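Local coordinates for alanine racemase (Actinobacillus succinogenes, PDB 3C3K), which is of unconfirmed function but has the two-lobed fold of the periplasmic binding protein-like family, whose members typically bind small molecules between their lobes, at residues F22-T33 against Q237-S248; D66-L77 against P88-S99. All blocks are in the same frame, centred on the assembly; numbering follows the deposited sequence.

Interaction 1: F22-T33 against Q237-S248; sequences FCAAVVKGIEKT and QPSEQIGMKAVS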
loop_
_atom_site.group_PDB
_atom_site.type_symbol
_atom_site.label_atom_id
_atom_site.label_comp_id
_atom_site.label_asym_id
_atom_site.label_seq_id
_atom_site.Cartn_x
_atom_site.Cartn_y
_atom_site.Cartn_z
ATOM N N PHE B 22 -2.513 -0.505 6.120
ATOM C CA PHE B 22 -3.669 -0.290 7.006
ATOM C C PHE B 22 -4.496 0.876 6.455
ATOM O O PHE B 22 -5.734 0.834 6.398
ATOM C CB PHE B 22 -3.179 0.070 8.431
ATOM C CG PHE B 22 -4.285 0.573 9.374
ATOM C CD1 PHE B 22 -5.107 -0.331 10.024
ATOM C CD2 PHE B 22 -4.478 1.921 9.582
ATOM C CE1 PHE B 22 -6.092 0.103 10.895
ATOM C CE2 PHE B 22 -5.460 2.369 10.442
ATOM C CZ PHE B 22 -6.264 1.457 11.099
ATOM N N CYS B 23 -3.812 1.943 6.034
ATOM C CA CYS B 23 -4.573 3.039 5.412
ATOM C C CYS B 23 -5.369 2.575 4.236
ATOM O O CYS B 23 -6.487 2.980 4.111
ATOM C CB CYS B 23 -3.689 4.169 4.998
ATOM S SG CYS B 23 -2.893 4.873 6.470
ATOM N N ALA B 24 -4.787 1.766 3.342
ATOM C CA ALA B 24 -5.463 1.334 2.147
ATOM C C ALA B 24 -6.699 0.555 2.502
ATOM O O ALA B 24 -7.707 0.638 1.810
ATOM C CB ALA B 24 -4.498 0.483 1.226
ATOM N N ALA B 25 -6.623 -0.252 3.544
ATOM C CA ALA B 25 -7.749 -1.033 4.017
ATOM C C ALA B 25 -8.808 -0.137 4.609
ATOM O O ALA B 25 -9.979 -0.362 4.385
ATOM C CB ALA B 25 -7.331 -2.102 5.080
ATOM N N VAL B 26 -8.422 0.883 5.377
ATOM C CA VAL B 26 -9.456 1.808 5.888
ATOM C C VAL B 26 -10.099 2.599 4.717
ATOM O O VAL B 26 -11.333 2.713 4.603
ATOM C CB VAL B 26 -8.890 2.783 6.927
ATOM C CG1 VAL B 26 -10.022 3.739 7.356
ATOM C CG2 VAL B 26 -8.350 1.995 8.164
ATOM N N VAL B 27 -9.272 3.105 3.795
ATOM C CA VAL B 27 -9.833 3.732 2.607
ATOM C C VAL B 27 -10.825 2.882 1.837
ATOM O O VAL B 27 -11.859 3.381 1.378
ATOM C CB VAL B 27 -8.769 4.266 1.723
ATOM C CG1 VAL B 27 -9.357 4.812 0.451
ATOM C CG2 VAL B 27 -8.037 5.360 2.477
ATOM N N LYS B 28 -10.515 1.607 1.666
ATOM C CA LYS B 28 -11.418 0.734 1.016
ATOM C C LYS B 28 -12.833 0.744 1.638
ATOM O O LYS B 28 -13.841 0.751 0.919
ATOM C CB LYS B 28 -10.861 -0.709 0.997
ATOM C CG LYS B 28 -11.676 -1.615 0.053
ATOM C CD LYS B 28 -11.129 -3.075 -0.008
ATOM C CE LYS B 28 -12.085 -4.039 -0.804
ATOM N NZ LYS B 28 -12.638 -3.311 -1.991
ATOM N N GLY B 29 -12.911 0.695 2.968
ATOM C CA GLY B 29 -14.191 0.680 3.659
ATOM C C GLY B 29 -14.848 2.048 3.546
ATOM O O GLY B 29 -16.061 2.161 3.362
ATOM N N ILE B 30 -14.044 3.102 3.629
ATOM C CA ILE B 30 -14.587 4.426 3.423
ATOM C C ILE B 30 -15.332 4.455 2.072
ATOM O O ILE B 30 -16.524 4.847 2.035
ATOM C CB ILE B 30 -13.498 5.529 3.535
ATOM C CG1 ILE B 30 -13.148 5.711 5.005
ATOM C CG2 ILE B 30 -13.963 6.820 2.969
ATOM C CD1 ILE B 30 -11.848 6.521 5.270
ATOM N N GLU B 31 -14.654 4.032 0.987
ATOM C CA GLU B 31 -15.191 4.110 -0.367
ATOM C C GLU B 31 -16.455 3.284 -0.492
ATOM O O GLU B 31 -17.399 3.687 -1.142
ATOM C CB GLU B 31 -14.201 3.539 -1.367
ATOM C CG GLU B 31 -12.943 4.323 -1.560
ATOM C CD GLU B 31 -11.873 3.543 -2.358
ATOM O OE1 GLU B 31 -11.815 2.270 -2.305
ATOM O OE2 GLU B 31 -11.111 4.235 -3.052
ATOM N N LYS B 32 -16.484 2.132 0.150
ATOM C CA LYS B 32 -17.650 1.261 0.009
ATOM C C LYS B 32 -18.865 1.955 0.546
ATOM O O LYS B 32 -19.850 1.992 -0.123
ATOM C CB LYS B 32 -17.466 -0.041 0.746
ATOM C CG LYS B 32 -16.780 -1.106 -0.117
ATOM C CD LYS B 32 -16.427 -2.259 0.784
ATOM C CE LYS B 32 -17.738 -2.743 1.447
ATOM N NZ LYS B 32 -17.559 -4.094 2.060
ATOM N N THR B 33 -18.782 2.497 1.757
ATOM C CA THR B 33 -19.946 3.182 2.337
ATOM C C THR B 33 -20.266 4.477 1.663
ATOM O O THR B 33 -21.432 4.737 1.423
ATOM C CB THR B 33 -19.914 3.241 3.857
ATOM O OG1 THR B 33 -19.861 1.878 4.320
ATOM C CG2 THR B 33 -21.182 3.895 4.422
ATOM N N GLN B 237 -6.906 -5.796 13.237
ATOM C CA GLN B 237 -7.939 -4.720 13.314
ATOM C C GLN B 237 -9.049 -4.952 12.276
ATOM O O GLN B 237 -8.775 -5.461 11.182
ATOM C CB GLN B 237 -7.343 -3.373 13.000
ATOM C CG GLN B 237 -6.273 -2.955 14.010
ATOM C CD GLN B 237 -6.165 -1.469 14.081
ATOM O OE1 GLN B 237 -7.189 -0.782 14.175
ATOM N NE2 GLN B 237 -4.913 -0.936 14.070
ATOM N N PRO B 238 -10.270 -4.557 12.603
ATOM C CA PRO B 238 -11.289 -4.658 11.565
ATOM C C PRO B 238 -11.212 -3.443 10.614
ATOM O O PRO B 238 -12.105 -2.557 10.647
ATOM C CB PRO B 238 -12.606 -4.661 12.377
ATOM C CG PRO B 238 -12.298 -3.863 13.584
ATOM C CD PRO B 238 -10.826 -4.094 13.903
ATOM N N SER B 239 -10.192 -3.418 9.762
ATOM C CA SER B 239 -9.796 -2.174 9.092
ATOM C C SER B 239 -10.859 -1.602 8.164
ATOM O O SER B 239 -11.162 -0.410 8.229
ATOM C CB SER B 239 -8.459 -2.345 8.400
ATOM O OG SER B 239 -7.454 -2.573 9.399
ATOM N N GLU B 240 -11.400 -2.438 7.287
ATOM C CA GLU B 240 -12.536 -2.041 6.480
ATOM C C GLU B 240 -13.750 -1.532 7.263
ATOM O O GLU B 240 -14.331 -0.520 6.876
ATOM C CB GLU B 240 -12.940 -3.161 5.544
ATOM C CG GLU B 240 -13.692 -2.687 4.346
ATOM C CD GLU B 240 -13.822 -3.785 3.275
ATOM O OE1 GLU B 240 -12.790 -4.295 2.793
ATOM O OE2 GLU B 240 -14.961 -4.171 2.947
ATOM N N GLN B 241 -14.168 -2.247 8.310
ATOM C CA GLN B 241 -15.246 -1.795 9.231
ATOM C C GLN B 241 -14.960 -0.447 9.897
ATOM O O GLN B 241 -15.856 0.361 10.019
ATOM C CB GLN B 241 -15.578 -2.860 10.311
ATOM C CG GLN B 241 -16.126 -4.219 9.713
ATOM C CD GLN B 241 -16.804 -5.170 10.738
ATOM O OE1 GLN B 241 -17.824 -5.817 10.436
ATOM N NE2 GLN B 241 -16.234 -5.259 11.951
ATOM N N ILE B 242 -13.723 -0.191 10.310
ATOM C CA ILE B 242 -13.314 1.153 10.716
ATOM C C ILE B 242 -13.640 2.242 9.698
ATOM O O ILE B 242 -14.247 3.233 10.067
ATOM C CB ILE B 242 -11.826 1.174 11.156
ATOM C CG1 ILE B 242 -11.644 0.308 12.397
ATOM C CG2 ILE B 242 -11.289 2.649 11.427
ATOM C CD1 ILE B 242 -10.216 0.114 12.708
ATOM N N GLY B 243 -13.251 2.078 8.434
ATOM C CA GLY B 243 -13.624 3.058 7.380
ATOM C C GLY B 243 -15.134 3.125 7.108
ATOM O O GLY B 243 -15.695 4.206 6.943
ATOM N N MET B 244 -15.812 1.988 7.052
ATOM C CA MET B 244 -17.256 2.043 6.748
ATOM C C MET B 244 -17.968 2.809 7.879
ATOM O O MET B 244 -18.856 3.642 7.623
ATOM C CB MET B 244 -17.809 0.631 6.618
ATOM C CG MET B 244 -17.248 -0.198 5.474
ATOM S SD MET B 244 -17.843 -1.945 5.392
ATOM C CE MET B 244 -17.360 -2.439 6.914
ATOM N N LYS B 245 -17.518 2.583 9.117
ATOM C CA LYS B 245 -18.161 3.189 10.289
ATOM C C LYS B 245 -17.840 4.659 10.319
ATOM O O LYS B 245 -18.710 5.476 10.653
ATOM C CB LYS B 245 -17.774 2.425 11.604
ATOM C CG LYS B 245 -18.458 2.966 12.940
ATOM C CD LYS B 245 -19.988 2.996 12.792
ATOM C CE LYS B 245 -20.718 2.419 13.968
ATOM N NZ LYS B 245 -22.181 2.176 13.633
ATOM N N ALA B 246 -16.603 5.032 9.941
ATOM C CA ALA B 246 -16.229 6.440 9.910
ATOM C C ALA B 246 -17.184 7.187 8.982
ATOM O O ALA B 246 -17.785 8.167 9.369
ATOM C CB ALA B 246 -14.718 6.648 9.565
ATOM N N VAL B 247 -17.436 6.653 7.801
ATOM C CA VAL B 247 -18.425 7.248 6.892
ATOM C C VAL B 247 -19.801 7.345 7.457
ATOM O O VAL B 247 -20.443 8.414 7.308
ATOM C CB VAL B 247 -18.455 6.534 5.519
ATOM C CG1 VAL B 247 -19.588 7.104 4.618
ATOM C CG2 VAL B 247 -17.105 6.682 4.889
ATOM N N SER B 248 -20.259 6.260 8.089
ATOM C CA SER B 248 -21.519 6.251 8.792
ATOM C C SER B 248 -21.678 7.364 9.810
ATOM O O SER B 248 -22.768 7.956 9.900
ATOM C CB SER B 248 -21.773 4.916 9.482
ATOM O OG SER B 248 -22.328 4.078 8.484
#
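G29 and G243 meet backbone to backbone where helix 21-35 crosses helix 239-254, two helices packed on the same face of the parallel sheet in the N-terminal lobe of a periplasmic binding protein-like fold. The axes of the two segments pass 6.4 Å apart at a crossing angle of -43°, a close approach permitted by a glycine on each helix. At the crossing the main chains touch directly: CA of G29 is 3.4 Å from O of E240 in a nearly straight CA-H...O contact, and a longer, more bent one joins CA of M244 to O of G29.

Apolar packing lies on the side nearer the sheet. V26 lays CG1 against CA of G243, while V247 divides its two methyls between neighbours, CG2 standing 3.7 Å from CG2 of I30 and CG1 standing 3.6 Å from CG2 of T33. I30 and V247 also reach I69 of strand 68-70.

The charged groups lie on the more exposed side. E240 is a knob among A25, K28, G29 and K32; its CG is anti to the backbone N (chi1 -157°) and the chain runs on extended between the two lysines. NZ of K32 forms a salt bridge of 2.7 Å with OE2 of E240, approaching nearly in line with the C-O bond. K28 brings its methylene CD to OE1 of E240, but its NZ stays 4.9 Å from that oxygen, so any attraction there is probably weaker.

At the N-terminal end, the F22 ring meets mixed polar groups. The amide of Q237, turned 38° from the ring plane, is held through NE2 by OD1 of D220 and a glycerol molecule. OG of S239 approaches the same ring obliquely, 3.3 Å from CD1 of F22.

Interaction 2: D66-L77 against P88-S99; sequences DGVITMDALSEL and PWVQCAEYDPLS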
loop_
_atom_site.group_PDB
_atom_site.type_symbol
_atom_site.label_atom_id
_atom_site.label_comp_id
_atom_site.label_asym_id
_atom_site.label_seq_id
_atom_site.Cartn_x
_atom_site.Cartn_y
_atom_site.Cartn_z
ATOM N N ASP B 66 -17.938 17.855 1.288
ATOM C CA ASP B 66 -18.957 17.971 2.299
ATOM C C ASP B 66 -18.541 17.557 3.726
ATOM O O ASP B 66 -19.339 17.698 4.664
ATOM C CB ASP B 66 -20.150 17.113 1.872
ATOM C CG ASP B 66 -20.967 17.734 0.730
ATOM O OD1 ASP B 66 -20.513 18.724 0.101
ATOM O OD2 ASP B 66 -22.083 17.207 0.462
ATOM N N GLY B 67 -17.307 17.108 3.923
ATOM C CA GLY B 67 -16.916 16.600 5.251
ATOM C C GLY B 67 -15.533 15.970 5.176
ATOM O O GLY B 67 -15.037 15.697 4.084
ATOM N N VAL B 68 -14.880 15.812 6.326
ATOM C CA VAL B 68 -13.526 15.268 6.391
ATOM C C VAL B 68 -13.408 14.066 7.383
ATOM O O VAL B 68 -13.945 14.098 8.477
ATOM C CB VAL B 68 -12.487 16.436 6.625
ATOM C CG1 VAL B 68 -12.935 17.318 7.692
ATOM C CG2 VAL B 68 -11.045 15.924 6.938
ATOM N N ILE B 69 -12.773 12.969 6.926
ATOM C CA ILE B 69 -12.324 11.870 7.812
ATOM C C ILE B 69 -10.842 11.955 7.868
ATOM O O ILE B 69 -10.205 12.096 6.838
ATOM C CB ILE B 69 -12.759 10.510 7.269
ATOM C CG1 ILE B 69 -14.277 10.495 7.211
ATOM C CG2 ILE B 69 -12.240 9.337 8.192
ATOM C CD1 ILE B 69 -14.848 9.280 6.412
ATOM N N THR B 70 -10.302 12.050 9.068
ATOM C CA THR B 70 -8.865 12.165 9.282
ATOM C C THR B 70 -8.296 10.913 10.002
ATOM O O THR B 70 -8.927 10.365 10.893
ATOM C CB THR B 70 -8.474 13.482 10.036
ATOM O OG1 THR B 70 -7.028 13.586 10.015
ATOM C CG2 THR B 70 -9.032 13.539 11.493
ATOM N N MET B 71 -7.123 10.455 9.550
ATOM C CA MET B 71 -6.421 9.408 10.181
ATOM C C MET B 71 -5.106 10.042 10.774
ATOM O O MET B 71 -4.258 9.324 11.283
ATOM C CB MET B 71 -6.081 8.280 9.187
ATOM C CG MET B 71 -7.268 7.746 8.239
ATOM S SD MET B 71 -6.589 6.443 7.080
ATOM C CE MET B 71 -6.391 5.258 8.287
ATOM N N ASP B 72 -5.007 11.380 10.811
ATOM C CA ASP B 72 -3.798 12.003 11.411
ATOM C C ASP B 72 -3.671 11.936 12.919
ATOM O O ASP B 72 -4.650 11.610 13.642
ATOM C CB ASP B 72 -3.735 13.466 11.002
ATOM C CG ASP B 72 -3.227 13.663 9.576
ATOM O OD1 ASP B 72 -2.764 12.698 8.989
ATOM O OD2 ASP B 72 -3.184 14.838 9.117
ATOM N N ALA B 73 -2.471 12.280 13.414
ATOM C CA ALA B 73 -2.218 12.309 14.851
ATOM C C ALA B 73 -3.281 13.150 15.559
ATOM O O ALA B 73 -3.693 14.242 15.069
ATOM C CB ALA B 73 -0.784 12.867 15.162
ATOM N N LEU B 74 -3.730 12.621 16.699
ATOM C CA LEU B 74 -4.777 13.217 17.545
ATOM C C LEU B 74 -4.478 14.637 17.883
ATOM O O LEU B 74 -5.373 15.446 17.915
ATOM C CB LEU B 74 -4.868 12.420 18.871
ATOM C CG LEU B 74 -5.983 12.741 19.848
ATOM C CD1 LEU B 74 -7.270 12.326 19.211
ATOM C CD2 LEU B 74 -5.711 11.970 21.115
ATOM N N SER B 75 -3.194 14.978 18.078
ATOM C CA SER B 75 -2.835 16.322 18.481
ATOM C C SER B 75 -2.992 17.431 17.390
ATOM O O SER B 75 -2.831 18.676 17.648
ATOM C CB SER B 75 -1.383 16.296 18.890
ATOM O OG SER B 75 -0.580 16.011 17.778
ATOM N N GLU B 76 -3.314 16.980 16.182
ATOM C CA GLU B 76 -3.583 17.884 15.076
ATOM C C GLU B 76 -5.000 18.430 15.190
ATOM O O GLU B 76 -5.281 19.452 14.611
ATOM C CB GLU B 76 -3.437 17.139 13.743
ATOM C CG GLU B 76 -3.241 18.088 12.536
ATOM C CD GLU B 76 -3.001 17.373 11.224
ATOM O OE1 GLU B 76 -3.849 16.495 10.845
ATOM O OE2 GLU B 76 -2.004 17.751 10.559
ATOM N N LEU B 77 -5.905 17.708 15.854
ATOM C CA LEU B 77 -7.296 18.120 15.912
ATOM C C LEU B 77 -7.460 19.557 16.415
ATOM O O LEU B 77 -8.075 20.351 15.730
ATOM C CB LEU B 77 -8.133 17.126 16.715
ATOM C CG LEU B 77 -9.027 16.087 16.027
ATOM C CD1 LEU B 77 -8.551 15.666 14.740
ATOM C CD2 LEU B 77 -9.330 14.896 16.960
ATOM N N PRO B 88 -18.966 18.452 8.982
ATOM C CA PRO B 88 -18.840 17.031 9.358
ATOM C C PRO B 88 -17.365 16.575 9.463
ATOM O O PRO B 88 -16.576 16.868 8.568
ATOM C CB PRO B 88 -19.509 16.303 8.222
ATOM C CG PRO B 88 -20.557 17.304 7.728
ATOM C CD PRO B 88 -19.810 18.630 7.781
ATOM N N TRP B 89 -17.008 15.911 10.574
ATOM C CA TRP B 89 -15.605 15.595 10.902
ATOM C C TRP B 89 -15.605 14.316 11.723
ATOM O O TRP B 89 -16.391 14.170 12.676
ATOM C CB TRP B 89 -15.035 16.773 11.718
ATOM C CG TRP B 89 -13.580 16.842 11.990
ATOM C CD1 TRP B 89 -12.595 16.088 11.457
ATOM C CD2 TRP B 89 -12.929 17.839 12.805
ATOM N NE1 TRP B 89 -11.368 16.519 11.903
ATOM C CE2 TRP B 89 -11.551 17.589 12.748
ATOM C CE3 TRP B 89 -13.399 18.900 13.596
ATOM C CZ2 TRP B 89 -10.599 18.379 13.451
ATOM C CZ3 TRP B 89 -12.441 19.706 14.322
ATOM C CH2 TRP B 89 -11.064 19.447 14.217
ATOM N N VAL B 90 -14.719 13.382 11.367
ATOM C CA VAL B 90 -14.599 12.110 12.072
ATOM C C VAL B 90 -13.147 11.760 12.118
ATOM O O VAL B 90 -12.462 11.937 11.136
ATOM C CB VAL B 90 -15.322 10.949 11.370
ATOM C CG1 VAL B 90 -15.052 9.652 12.070
ATOM C CG2 VAL B 90 -16.851 11.152 11.331
ATOM N N GLN B 91 -12.693 11.231 13.250
ATOM C CA GLN B 91 -11.327 10.803 13.399
ATOM C C GLN B 91 -11.264 9.290 13.407
ATOM O O GLN B 91 -12.070 8.626 14.073
ATOM C CB GLN B 91 -10.692 11.402 14.658
ATOM C CG GLN B 91 -9.437 10.566 15.154
ATOM C CD GLN B 91 -8.162 11.227 14.635
ATOM O OE1 GLN B 91 -8.046 12.445 14.698
ATOM N NE2 GLN B 91 -7.222 10.438 14.118
ATOM N N CYS B 92 -10.356 8.729 12.631
ATOM C CA CYS B 92 -10.108 7.271 12.614
ATOM C C CYS B 92 -8.829 6.902 13.317
ATOM O O CYS B 92 -7.805 7.563 13.149
ATOM C CB CYS B 92 -9.914 6.763 11.188
ATOM S SG CYS B 92 -11.347 6.704 10.161
ATOM N N ALA B 93 -8.866 5.789 14.051
ATOM C CA ALA B 93 -7.668 5.134 14.547
ATOM C C ALA B 93 -6.947 5.869 15.636
ATOM O O ALA B 93 -5.936 5.413 16.055
ATOM C CB ALA B 93 -6.684 4.812 13.412
ATOM N N GLU B 94 -7.463 6.986 16.095
ATOM C CA GLU B 94 -7.000 7.604 17.338
ATOM C C GLU B 94 -8.199 7.660 18.305
ATOM O O GLU B 94 -9.330 7.888 17.897
ATOM C CB GLU B 94 -6.438 9.002 17.095
ATOM C CG GLU B 94 -5.132 9.059 16.312
ATOM C CD GLU B 94 -3.924 8.928 17.203
ATOM O OE1 GLU B 94 -3.867 7.939 17.967
ATOM O OE2 GLU B 94 -3.045 9.818 17.148
ATOM N N TYR B 95 -7.947 7.416 19.572
ATOM C CA TYR B 95 -9.020 7.356 20.569
ATOM C C TYR B 95 -8.763 8.278 21.742
ATOM O O TYR B 95 -7.818 8.037 22.499
ATOM C CB TYR B 95 -9.133 5.935 21.101
ATOM C CG TYR B 95 -10.182 5.706 22.141
ATOM C CD1 TYR B 95 -11.503 6.000 21.880
ATOM C CD2 TYR B 95 -9.870 5.106 23.337
ATOM C CE1 TYR B 95 -12.495 5.775 22.798
ATOM C CE2 TYR B 95 -10.834 4.846 24.266
ATOM C CZ TYR B 95 -12.163 5.180 23.967
ATOM O OH TYR B 95 -13.153 4.938 24.845
ATOM N N ASP B 96 -9.609 9.312 21.883
ATOM C CA ASP B 96 -9.656 10.131 23.075
ATOM C C ASP B 96 -11.115 10.401 23.389
ATOM O O ASP B 96 -11.788 11.118 22.642
ATOM C CB ASP B 96 -8.989 11.475 22.862
ATOM C CG ASP B 96 -8.984 12.306 24.136
ATOM O OD1 ASP B 96 -9.495 11.819 25.192
ATOM O OD2 ASP B 96 -8.428 13.421 24.081
ATOM N N PRO B 97 -11.644 9.761 24.445
ATOM C CA PRO B 97 -13.090 9.977 24.712
ATOM C C PRO B 97 -13.477 11.389 25.211
ATOM O O PRO B 97 -14.676 11.736 25.267
ATOM C CB PRO B 97 -13.465 8.866 25.724
ATOM C CG PRO B 97 -12.160 8.103 26.055
ATOM C CD PRO B 97 -11.014 8.739 25.301
ATOM N N LEU B 98 -12.481 12.207 25.547
ATOM C CA LEU B 98 -12.733 13.570 25.944
ATOM C C LEU B 98 -12.703 14.462 24.698
ATOM O O LEU B 98 -13.136 15.626 24.718
ATOM C CB LEU B 98 -11.706 14.024 27.003
ATOM C CG LEU B 98 -11.927 13.324 28.355
ATOM C CD1 LEU B 98 -10.962 13.901 29.341
ATOM C CD2 LEU B 98 -13.410 13.411 28.898
ATOM N N SER B 99 -12.273 13.932 23.570
ATOM C CA SER B 99 -12.307 14.789 22.369
ATOM C C SER B 99 -13.758 14.993 21.902
ATOM O O SER B 99 -14.587 14.110 22.099
ATOM C CB SER B 99 -11.433 14.172 21.278
ATOM O OG SER B 99 -11.827 14.624 20.011
#
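V68, I69 and T70 run parallel to W89, V90 and Q91 as neighbouring strands of the six-stranded sheet, joined by a beta-alpha-beta crossover through helix 77-84. The backbone ladder alternates between the strands: V68 N donates to P88 O, V90 N to V68 O, T70 N to V90 O, and C92 N to T70 O, the last at 2.8 Å and almost straight. On the face with I69 and V90, SG of C92 sits 3.4 Å from CG2 of I69.

On the face with T70, the side chains of W89 and L77 lie alongside each other, running opposite ways. The methyl CD1 of L77 lies 3.6 Å from CZ2 of W89, and the L77 carbonyl O meets the indole edge in the ring plane, 3.5 Å from CH2 of W89. Q91 packs beside them: its chain bends at chi2 (97°), bringing OE1 near CD1 of L77 and CG2 of T70 while NE2 reaches the loop beyond strand 68-70 and the end of its own strand. That nitrogen donates to D72 O at 2.9 Å, within both the carbonyl plane and its own amide plane, and also to the C92 O, there from above the carbonyl plane. These two bonds fix the rotation of the buried amide.

Beyond the strands, OE2 of E94 accepts from L74 N at 2.9 Å on the anti side, 30° out of the carboxylate plane, and takes a further hydrogen bond from Q137 N. L74 also lays CD2 against CB of D96.

The loop that presents D72 O is itself held from outside, as S48 OG bonds to A73 N. Within the loop, T70 closes an ST turn, its OG1 accepting from D72 N at 3.1 Å.

Both interactions build the N-terminal lobe: interaction 2 joins two adjacent strands of the sheet, and interaction 1 packs two helices on one face of it. Interaction 2 is buried and relies on backbone ladder bonds supplemented by buried amide and carboxylate groups; interaction 1 is only partly buried, with close glycine contacts and apolar packing inside and a salt bridge on its more exposed side. Segment 237-248 returns from far along the chain, whereas the strands of 66-77 and 88-99 are separated by a single helix. The layers touch directly, A246 CB lying 3.4 Å from C92 SG and F22 CE2 3.7 Å from M71 CE.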